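Local coordinates for protein 3-deoxy-manno-octulosonate cytidylyltransferase (Escherichia coli, PDB 1GQC) that catalyses the transfer of CMP from CTP to the eight-carbon sugar KDO, releasing diphosphate and activating the sugar for incorporation into bacterial lipopolysaccharide, at residues Ser75-Leu80 / Gln184-Leu189. Sequence-based numbering, arbitrary orientation.
With CMK (cytidine 5'-monophosphate 3-deoxy-beta-D-gulo-oct-2-ulo-pyranosonic acid), chain D.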
loop_
_atom_site.group_PDB
_atom_site.type_symbol
_atom_site.label_atom_id
_atom_site.label_comp_id
_atom_site.label_asym_id
_atom_site.label_seq_id
_atom_site.Cartn_x
_atom_site.Cartn_y
_atom_site.Cartn_z
ATOM N N SER A 75 14.313 3.308 -16.272
ATOM C CA SER A 75 14.249 2.008 -15.594
ATOM C C SER A 75 14.361 0.804 -16.539
ATOM O O SER A 75 14.337 0.946 -17.762
ATOM C CB SER A 75 12.944 1.884 -14.801
ATOM O OG SER A 75 11.826 1.728 -15.663
ATOM N N GLY A 76 14.486 -0.382 -15.947
ATOM C CA GLY A 76 14.564 -1.595 -16.727
ATOM C C GLY A 76 13.265 -1.784 -17.477
ATOM O O GLY A 76 13.283 -2.113 -18.658
ATOM N N THR A 77 12.136 -1.566 -16.809
ATOM C CA THR A 77 10.836 -1.718 -17.451
ATOM C C THR A 77 10.653 -0.755 -18.627
ATOM O O THR A 77 10.026 -1.116 -19.639
ATOM C CB THR A 77 9.708 -1.494 -16.467
ATOM O OG1 THR A 77 9.835 -2.421 -15.385
ATOM C CG2 THR A 77 8.371 -1.680 -17.146
ATOM N N ASP A 78 11.176 0.468 -18.496
ATOM C CA ASP A 78 11.086 1.432 -19.592
ATOM C C ASP A 78 11.923 0.859 -20.743
ATOM O O ASP A 78 11.506 0.889 -21.907
ATOM C CB ASP A 78 11.634 2.819 -19.185
ATOM C CG ASP A 78 10.688 3.591 -18.259
ATOM O OD1 ASP A 78 9.511 3.799 -18.649
ATOM O OD2 ASP A 78 11.123 3.995 -17.148
ATOM N N ARG A 79 13.092 0.309 -20.413
ATOM C CA ARG A 79 13.966 -0.262 -21.427
ATOM C C ARG A 79 13.289 -1.427 -22.158
ATOM O O ARG A 79 13.476 -1.588 -23.362
ATOM C CB ARG A 79 15.286 -0.735 -20.802
ATOM C CG ARG A 79 16.354 -1.205 -21.829
ATOM C CD ARG A 79 17.678 -1.664 -21.163
ATOM N NE ARG A 79 18.215 -0.679 -20.222
ATOM C CZ ARG A 79 18.600 0.541 -20.565
ATOM N NH1 ARG A 79 18.519 0.930 -21.833
ATOM N NH2 ARG A 79 19.031 1.383 -19.644
ATOM N N LEU A 80 12.505 -2.233 -21.441
ATOM C CA LEU A 80 11.810 -3.360 -22.071
ATOM C C LEU A 80 10.735 -2.900 -23.061
ATOM O O LEU A 80 10.390 -3.615 -24.003
ATOM C CB LEU A 80 11.162 -4.255 -21.010
ATOM C CG LEU A 80 11.846 -5.593 -20.711
ATOM C CD1 LEU A 80 13.215 -5.361 -20.112
ATOM C CD2 LEU A 80 10.978 -6.398 -19.780
ATOM N N GLN A 184 3.070 -1.564 -23.557
ATOM C CA GLN A 184 2.706 -0.661 -24.642
ATOM C C GLN A 184 2.392 0.733 -24.142
ATOM O O GLN A 184 2.494 1.698 -24.891
ATOM C CB GLN A 184 1.521 -1.208 -25.448
ATOM C CG GLN A 184 1.898 -2.341 -26.369
ATOM C CD GLN A 184 0.725 -2.832 -27.203
ATOM O OE1 GLN A 184 -0.359 -3.079 -26.685
ATOM N NE2 GLN A 184 0.946 -2.985 -28.505
ATOM N N ASN A 185 2.002 0.852 -22.884
ATOM C CA ASN A 185 1.736 2.183 -22.369
ATOM C C ASN A 185 2.287 2.408 -20.978
ATOM O O ASN A 185 1.705 3.131 -20.178
ATOM C CB ASN A 185 0.239 2.505 -22.433
ATOM C CG ASN A 185 -0.614 1.404 -21.892
ATOM O OD1 ASN A 185 -1.767 1.256 -22.290
ATOM N ND2 ASN A 185 -0.061 0.619 -20.970
ATOM N N TYR A 186 3.435 1.805 -20.701
ATOM C CA TYR A 186 4.055 1.960 -19.405
ATOM C C TYR A 186 4.794 3.281 -19.352
ATOM O O TYR A 186 4.878 3.932 -18.304
ATOM C CB TYR A 186 5.040 0.832 -19.149
ATOM C CG TYR A 186 5.812 1.025 -17.876
ATOM C CD1 TYR A 186 5.227 0.766 -16.643
ATOM C CD2 TYR A 186 7.139 1.447 -17.903
ATOM C CE1 TYR A 186 5.951 0.913 -15.463
ATOM C CE2 TYR A 186 7.866 1.600 -16.736
ATOM C CZ TYR A 186 7.267 1.326 -15.514
ATOM O OH TYR A 186 7.993 1.429 -14.345
ATOM N N SER A 187 5.358 3.664 -20.489
ATOM C CA SER A 187 6.086 4.914 -20.564
ATOM C C SER A 187 5.150 6.106 -20.770
ATOM O O SER A 187 5.613 7.246 -20.833
ATOM C CB SER A 187 7.153 4.850 -21.659
ATOM O OG SER A 187 8.165 3.916 -21.303
ATOM N N GLN A 188 3.840 5.849 -20.858
ATOM C CA GLN A 188 2.857 6.939 -20.992
ATOM C C GLN A 188 1.994 7.009 -19.727
ATOM O O GLN A 188 0.908 7.594 -19.726
ATOM C CB GLN A 188 1.933 6.759 -22.220
ATOM C CG GLN A 188 2.633 6.862 -23.567
ATOM C CD GLN A 188 3.596 5.685 -23.830
ATOM O OE1 GLN A 188 3.173 4.536 -23.918
ATOM N NE2 GLN A 188 4.891 5.981 -23.953
ATOM N N LEU A 189 2.456 6.388 -18.653
ATOM C CA LEU A 189 1.688 6.436 -17.416
ATOM C C LEU A 189 2.079 7.691 -16.653
ATOM O O LEU A 189 3.252 8.084 -16.651
ATOM C CB LEU A 189 1.968 5.210 -16.541
ATOM C CG LEU A 189 1.512 3.835 -17.023
ATOM C CD1 LEU A 189 1.806 2.810 -15.909
ATOM C CD2 LEU A 189 0.027 3.859 -17.358
HETATM N N1C CMK D . 18.265 -0.638 -15.263
HETATM C C2C CMK D . 18.160 -0.185 -16.547
HETATM N N3C CMK D . 18.073 1.250 -16.799
HETATM C C4C CMK D . 18.094 2.131 -15.844
HETATM C C5C CMK D . 18.212 1.613 -14.452
HETATM C C6C CMK D . 18.289 0.282 -14.226
HETATM O O2C CMK D . 18.130 -0.920 -17.517
HETATM N N4C CMK D . 18.015 3.418 -16.070
HETATM C "C1'" CMK D . 18.341 -2.088 -14.997
HETATM C "C2'" CMK D . 19.504 -2.526 -14.077
HETATM O "O2'" CMK D . 20.729 -2.594 -14.830
HETATM C "C3'" CMK D . 19.024 -3.874 -13.521
HETATM C "C4'" CMK D . 17.484 -3.742 -13.581
HETATM O "O4'" CMK D . 17.186 -2.568 -14.325
HETATM O "O3'" CMK D . 19.420 -4.981 -14.370
HETATM C "C5'" CMK D . 16.779 -3.612 -12.216
HETATM O "O5'" CMK D . 17.370 -2.630 -11.381
HETATM P PA CMK D . 17.832 -2.634 -9.857
HETATM O O1A CMK D . 19.008 -3.528 -9.597
HETATM O O2A CMK D . 18.200 -1.239 -9.465
HETATM O O6 CMK D . 14.531 -3.530 -7.967
HETATM C C2 CMK D . 15.481 -2.500 -8.368
HETATM O O2 CMK D . 16.628 -3.124 -8.941
HETATM C C3 CMK D . 14.813 -1.501 -9.376
HETATM C C4 CMK D . 13.526 -0.907 -8.739
HETATM O O4 CMK D . 12.936 0.010 -9.666
HETATM C C5 CMK D . 12.546 -2.092 -8.383
HETATM C C6 CMK D . 13.287 -3.038 -7.365
HETATM C C7 CMK D . 12.401 -4.243 -6.960
HETATM C C1 CMK D . 16.103 -1.820 -7.116
HETATM O O1X CMK D . 16.747 -2.621 -6.285
HETATM O O1Y CMK D . 16.040 -0.627 -6.887
HETATM O O5 CMK D . 12.194 -2.848 -9.567
HETATM C C8 CMK D . 13.252 -5.433 -6.401
HETATM O O8 CMK D . 14.170 -4.933 -5.422
HETATM O O7 CMK D . 11.478 -3.800 -5.952
HETATM O O HOH W 1 10.494 3.121 -23.020
#
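Asp-78, in the first turn of a helix, and Ser-187, inside a type I turn running from Tyr-186 to Leu-189, have the nearest CA atoms across the two segments, 6.2 Å apart. The phenol ring of Tyr-186 reaches across to the helix because its CG stands anti to the backbone N (chi1 174°), and it offers a broad flat face. Over that face sits the methyl of Thr-77, a CH-pi contact in which CG2 lies 3.4 Å from the centroid of the Tyr-186 ring. Threonine suits the place because its two branches divide the work: CG2 meets the aromatic face, while OG1 bonds to Tyr-178 and to Glu-201, itself a ligand-binding residue. Beside it, aspartate brings two oxygens that face different partners. Asp-78 OD1 accepts from Ser-187 OG at 3.0 Å, on the anti side and 16° out of the carboxylate plane, and forms a salt bridge with Arg-204, which also bonds Tyr-186 O. Asp-78 OD2 takes the hydroxyl of Ser-75 from above that plane, at 2.8 Å from OG. As N-cap, Ser-75 needs a short hydroxyl that can also accept from Asp-78 N. One water donates to Asp-78 O and Ser-187 OG, a second link between the segments. On another side of the helix, Arg-79 turns its guanidinium edge to the cytosine of bound CMP-KDO: NE donates to O2C at 2.7 Å and NH2 to N3C at 3.0 Å. Gly-76, with no side chain, lets the CMP-KDO ribose approach, its CA 3.7 Å from O4'. The contact thus joins the cytosine site of this GT-A-clan cytidylyltransferase, at the start of helix 76-84, to the loop between helices 180-184 and 193-198; Tyr-186 and Ser-187 also touch Val-81 of helix 76-84, and Thr-77 touches Asn-94 of strand 91-94.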